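Local coordinates for protein pyruvate carboxylase n-terminal domain (Aquifex aeolicus, PDB 1ULZ) that forms the biotin carboxylase part of a pyruvate carboxylase and carries an ATP-grasp domain in its middle, at residues A[54-66]-A[82-94]. The protein carries 1 engineered substitution. Numbering follows the deposited sequence.
Sequences DPLDTYLNKQRII and GFLAENAEFAKMC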
loop_
_atom_site.group_PDB
_atom_site.type_symbol
_atom_site.label_atom_id
_atom_site.label_comp_id
_atom_site.label_asym_id
_atom_site.label_seq_id
_atom_site.Cartn_x
_atom_site.Cartn_y
_atom_site.Cartn_z
ATOM N N ASP A 54 32.132 -17.607 -4.722
ATOM C CA ASP A 54 31.963 -17.165 -3.342
ATOM C C ASP A 54 30.786 -16.183 -3.331
ATOM O O ASP A 54 30.459 -15.591 -4.359
ATOM C CB ASP A 54 33.255 -16.533 -2.785
ATOM C CG ASP A 54 33.572 -15.179 -3.388
ATOM O OD1 ASP A 54 32.735 -14.256 -3.267
ATOM O OD2 ASP A 54 34.669 -15.028 -3.971
ATOM N N PRO A 55 30.121 -16.017 -2.177
ATOM C CA PRO A 55 28.966 -15.120 -2.013
ATOM C C PRO A 55 29.021 -13.734 -2.662
ATOM O O PRO A 55 28.013 -13.258 -3.184
ATOM C CB PRO A 55 28.799 -15.049 -0.499
ATOM C CG PRO A 55 29.174 -16.446 -0.082
ATOM C CD PRO A 55 30.438 -16.691 -0.904
ATOM N N LEU A 56 30.183 -13.090 -2.627
ATOM C CA LEU A 56 30.324 -11.760 -3.215
ATOM C C LEU A 56 30.659 -11.800 -4.699
ATOM O O LEU A 56 30.170 -10.970 -5.472
ATOM C CB LEU A 56 31.398 -10.960 -2.475
ATOM C CG LEU A 56 31.066 -10.619 -1.023
ATOM C CD1 LEU A 56 32.197 -9.794 -0.411
ATOM C CD2 LEU A 56 29.752 -9.849 -0.979
ATOM N N ASP A 57 31.486 -12.765 -5.095
ATOM C CA ASP A 57 31.886 -12.914 -6.491
ATOM C C ASP A 57 30.681 -13.141 -7.398
ATOM O O ASP A 57 30.727 -12.840 -8.597
ATOM C CB ASP A 57 32.871 -14.075 -6.639
ATOM C CG ASP A 57 33.157 -14.416 -8.093
ATOM O OD1 ASP A 57 32.646 -15.448 -8.580
ATOM O OD2 ASP A 57 33.882 -13.642 -8.755
ATOM N N THR A 58 29.612 -13.687 -6.822
ATOM C CA THR A 58 28.375 -13.941 -7.552
ATOM C C THR A 58 27.854 -12.659 -8.200
ATOM O O THR A 58 27.440 -12.659 -9.363
ATOM C CB THR A 58 27.258 -14.460 -6.610
ATOM O OG1 THR A 58 27.538 -15.811 -6.215
ATOM C CG2 THR A 58 25.900 -14.400 -7.309
ATOM N N TYR A 59 27.887 -11.566 -7.440
ATOM C CA TYR A 59 27.382 -10.282 -7.919
ATOM C C TYR A 59 28.446 -9.273 -8.359
ATOM O O TYR A 59 28.106 -8.204 -8.848
ATOM C CB TYR A 59 26.502 -9.632 -6.833
ATOM C CG TYR A 59 25.416 -10.545 -6.297
ATOM C CD1 TYR A 59 25.655 -11.381 -5.215
ATOM C CD2 TYR A 59 24.180 -10.631 -6.929
ATOM C CE1 TYR A 59 24.698 -12.290 -4.781
ATOM C CE2 TYR A 59 23.221 -11.536 -6.505
ATOM C CZ TYR A 59 23.488 -12.367 -5.433
ATOM O OH TYR A 59 22.561 -13.309 -5.048
ATOM N N LEU A 60 29.725 -9.608 -8.203
ATOM C CA LEU A 60 30.776 -8.661 -8.572
ATOM C C LEU A 60 31.636 -9.055 -9.757
ATOM O O LEU A 60 32.506 -8.286 -10.173
ATOM C CB LEU A 60 31.690 -8.388 -7.372
ATOM C CG LEU A 60 31.050 -7.771 -6.127
ATOM C CD1 LEU A 60 32.108 -7.608 -5.044
ATOM C CD2 LEU A 60 30.425 -6.417 -6.475
ATOM N N ASN A 61 31.419 -10.246 -10.303
ATOM C CA ASN A 61 32.217 -10.676 -11.440
ATOM C C ASN A 61 31.621 -10.093 -12.713
ATOM O O ASN A 61 30.691 -10.646 -13.300
ATOM C CB ASN A 61 32.265 -12.202 -11.525
ATOM C CG ASN A 61 33.356 -12.687 -12.454
ATOM O OD1 ASN A 61 33.397 -12.308 -13.622
ATOM N ND2 ASN A 61 34.255 -13.523 -11.937
ATOM N N LYS A 62 32.178 -8.961 -13.124
ATOM C CA LYS A 62 31.718 -8.237 -14.302
ATOM C C LYS A 62 31.570 -9.043 -15.597
ATOM O O LYS A 62 30.513 -9.022 -16.235
ATOM C CB LYS A 62 32.640 -7.035 -14.549
ATOM C CG LYS A 62 32.629 -6.003 -13.430
ATOM C CD LYS A 62 33.409 -4.744 -13.812
ATOM C CE LYS A 62 34.883 -5.042 -14.037
ATOM N NZ LYS A 62 35.536 -5.486 -12.768
ATOM N N GLN A 63 32.620 -9.755 -15.984
ATOM C CA GLN A 63 32.586 -10.520 -17.224
ATOM C C GLN A 63 31.644 -11.720 -17.211
ATOM O O GLN A 63 30.962 -11.985 -18.198
ATOM C CB GLN A 63 33.997 -10.980 -17.594
ATOM C CG GLN A 63 34.076 -11.578 -18.977
ATOM C CD GLN A 63 33.606 -10.599 -20.033
ATOM O OE1 GLN A 63 34.053 -9.452 -20.062
ATOM N NE2 GLN A 63 32.708 -11.045 -20.910
ATOM N N ARG A 64 31.603 -12.452 -16.105
ATOM C CA ARG A 64 30.718 -13.613 -16.029
ATOM C C ARG A 64 29.258 -13.193 -16.192
ATOM O O ARG A 64 28.479 -13.856 -16.884
ATOM C CB ARG A 64 30.883 -14.338 -14.691
ATOM C CG ARG A 64 30.071 -15.617 -14.619
ATOM C CD ARG A 64 30.200 -16.315 -13.276
ATOM N NE ARG A 64 31.537 -16.852 -13.056
ATOM C CZ ARG A 64 32.315 -16.506 -12.037
ATOM N NH1 ARG A 64 33.523 -17.044 -11.905
ATOM N NH2 ARG A 64 31.883 -15.617 -11.150
ATOM N N ILE A 65 28.900 -12.084 -15.555
ATOM C CA ILE A 65 27.536 -11.578 -15.616
ATOM C C ILE A 65 27.184 -11.108 -17.025
ATOM O O ILE A 65 26.092 -11.386 -17.526
ATOM C CB ILE A 65 27.337 -10.445 -14.584
ATOM C CG1 ILE A 65 27.332 -11.051 -13.175
ATOM C CG2 ILE A 65 26.036 -9.695 -14.857
ATOM C CD1 ILE A 65 27.414 -10.039 -12.058
ATOM N N ILE A 66 28.108 -10.402 -17.670
ATOM C CA ILE A 66 27.881 -9.941 -19.036
ATOM C C ILE A 66 27.728 -11.161 -19.944
ATOM O O ILE A 66 26.811 -11.230 -20.763
ATOM C CB ILE A 66 29.053 -9.049 -19.528
ATOM C CG1 ILE A 66 28.905 -7.644 -18.934
ATOM C CG2 ILE A 66 29.082 -8.997 -21.047
ATOM C CD1 ILE A 66 30.014 -6.686 -19.307
ATOM N N GLY A 82 24.231 -0.772 -4.703
ATOM C CA GLY A 82 25.361 -1.499 -4.165
ATOM C C GLY A 82 25.964 -2.370 -5.252
ATOM O O GLY A 82 25.570 -2.276 -6.414
ATOM N N PHE A 83 26.907 -3.226 -4.879
ATOM C CA PHE A 83 27.576 -4.110 -5.832
ATOM C C PHE A 83 28.134 -3.385 -7.057
ATOM O O PHE A 83 28.984 -2.511 -6.919
ATOM C CB PHE A 83 26.641 -5.238 -6.268
ATOM C CG PHE A 83 26.260 -6.170 -5.149
ATOM C CD1 PHE A 83 27.239 -6.779 -4.373
ATOM C CD2 PHE A 83 24.928 -6.433 -4.867
ATOM C CE1 PHE A 83 26.897 -7.636 -3.335
ATOM C CE2 PHE A 83 24.577 -7.290 -3.830
ATOM C CZ PHE A 83 25.564 -7.891 -3.064
ATOM N N LEU A 84 27.663 -3.739 -8.249
ATOM C CA LEU A 84 28.161 -3.110 -9.477
ATOM C C LEU A 84 27.339 -1.909 -9.945
ATOM O O LEU A 84 27.560 -1.409 -11.049
ATOM C CB LEU A 84 28.215 -4.134 -10.613
ATOM C CG LEU A 84 29.044 -5.407 -10.422
ATOM C CD1 LEU A 84 28.851 -6.309 -11.628
ATOM C CD2 LEU A 84 30.512 -5.054 -10.242
ATOM N N ALA A 85 26.413 -1.445 -9.107
ATOM C CA ALA A 85 25.535 -0.322 -9.452
ATOM C C ALA A 85 26.253 0.944 -9.895
ATOM O O ALA A 85 25.858 1.580 -10.871
ATOM C CB ALA A 85 24.619 0.004 -8.278
ATOM N N GLU A 86 27.301 1.317 -9.172
ATOM C CA GLU A 86 28.043 2.520 -9.503
ATOM C C GLU A 86 29.448 2.210 -9.993
ATOM O O GLU A 86 30.379 2.963 -9.747
ATOM C CB GLU A 86 28.084 3.452 -8.290
ATOM C CG GLU A 86 26.693 3.802 -7.762
ATOM C CD GLU A 86 26.733 4.701 -6.546
ATOM O OE1 GLU A 86 26.904 5.925 -6.717
ATOM O OE2 GLU A 86 26.601 4.186 -5.416
ATOM N N ASN A 87 29.579 1.091 -10.694
ATOM C CA ASN A 87 30.854 0.659 -11.255
ATOM C C ASN A 87 30.888 1.149 -12.704
ATOM O O ASN A 87 30.319 0.513 -13.594
ATOM C CB ASN A 87 30.941 -0.868 -11.215
ATOM C CG ASN A 87 32.303 -1.389 -11.614
ATOM O OD1 ASN A 87 32.799 -1.105 -12.706
ATOM N ND2 ASN A 87 32.917 -2.166 -10.731
ATOM N N ALA A 88 31.548 2.282 -12.939
ATOM C CA ALA A 88 31.621 2.855 -14.283
ATOM C C ALA A 88 32.181 1.869 -15.297
ATOM O O ALA A 88 31.756 1.846 -16.447
ATOM C CB ALA A 88 32.459 4.137 -14.271
ATOM N N GLU A 89 33.123 1.039 -14.865
ATOM C CA GLU A 89 33.734 0.050 -15.750
ATOM C C GLU A 89 32.711 -0.974 -16.245
ATOM O O GLU A 89 32.644 -1.274 -17.438
ATOM C CB GLU A 89 34.876 -0.670 -15.019
ATOM C CG GLU A 89 35.731 -1.547 -15.908
ATOM C CD GLU A 89 36.852 -2.254 -15.144
ATOM O OE1 GLU A 89 37.616 -3.005 -15.786
ATOM O OE2 GLU A 89 36.968 -2.062 -13.908
ATOM N N PHE A 90 31.920 -1.513 -15.323
ATOM C CA PHE A 90 30.903 -2.496 -15.677
ATOM C C PHE A 90 29.913 -1.884 -16.659
ATOM O O PHE A 90 29.552 -2.500 -17.660
ATOM C CB PHE A 90 30.166 -2.973 -14.417
ATOM C CG PHE A 90 29.088 -3.986 -14.690
ATOM C CD1 PHE A 90 29.378 -5.166 -15.362
ATOM C CD2 PHE A 90 27.782 -3.756 -14.276
ATOM C CE1 PHE A 90 28.384 -6.097 -15.616
ATOM C CE2 PHE A 90 26.782 -4.682 -14.524
ATOM C CZ PHE A 90 27.077 -5.851 -15.194
ATOM N N ALA A 91 29.479 -0.660 -16.368
ATOM C CA ALA A 91 28.538 0.039 -17.234
ATOM C C ALA A 91 29.128 0.173 -18.640
ATOM O O ALA A 91 28.426 -0.006 -19.636
ATOM C CB ALA A 91 28.219 1.414 -16.657
ATOM N N LYS A 92 30.420 0.481 -18.711
ATOM C CA LYS A 92 31.103 0.630 -19.996
ATOM C C LYS A 92 31.118 -0.717 -20.725
ATOM O O LYS A 92 30.772 -0.807 -21.907
ATOM C CB LYS A 92 32.533 1.131 -19.763
ATOM C CG LYS A 92 33.357 1.400 -21.015
ATOM C CD LYS A 92 34.715 1.994 -20.629
ATOM C CE LYS A 92 35.629 2.222 -21.841
ATOM N NZ LYS A 92 36.011 0.938 -22.505
ATOM N N MET A 93 31.505 -1.767 -20.009
ATOM C CA MET A 93 31.548 -3.100 -20.595
ATOM C C MET A 93 30.180 -3.516 -21.148
ATOM O O MET A 93 30.096 -4.108 -22.225
ATOM C CB MET A 93 32.045 -4.103 -19.552
ATOM C CG MET A 93 33.522 -3.951 -19.211
ATOM S SD MET A 93 33.995 -4.798 -17.677
ATOM C CE MET A 93 33.817 -6.530 -18.171
ATOM N N CYS A 94 29.109 -3.197 -20.423
ATOM C CA CYS A 94 27.764 -3.540 -20.879
ATOM C C CYS A 94 27.476 -2.892 -22.231
ATOM O O CYS A 94 26.998 -3.547 -23.161
ATOM C CB CYS A 94 26.714 -3.070 -19.864
ATOM S SG CYS A 94 26.553 -4.114 -18.395
HETATM O O HOH W 1 35.535 -3.365 -11.206
#
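Lys62 starts with CG beside its own backbone N (chi1 -63°), which sends its CB–CD arm past Phe90 in the opposite direction; bends at chi3 and chi4 then pack CE on the Glu89 carboxylate and bring NZ to a water. CD of Lys62 lies 3.7 Å from CB of Phe90. The Lys62 NZ–Glu89 OE2 salt bridge is long at 3.9 Å. The water ties this end together: it accepts from Lys62 NZ (2.6 Å) and Asn87 ND2, and bonds weakly to Glu89 OE2. Asn87 also caps helix 88-96, its OD1 accepting from Phe90 N at 2.8 Å from above the carbonyl plane. Leu84 CD1 sits over the centre of one Phe90 face and meets Ile65 CD1 tip to tip. Farther along, Ile66 CD1 is pressed tightly against Met93 CB (3.3 Å). At the other end, Tyr59 CB stands over the centre of the Phe83 ring in a CH-pi contact, and the two rings form an offset stack with planes at 21°. Leu60 CD2 reaches the Phe83 edge. Ile65 and Tyr59 also touch strand 28-32, and Phe90 touches strand 100-101. Helices 62-71 and 88-96, whose segments 62-66 and 88-94 run 33° apart, thus pack beside the parallel sheet, an arrangement characteristic of the Rossmann-like N-terminal domain of biotin carboxylases.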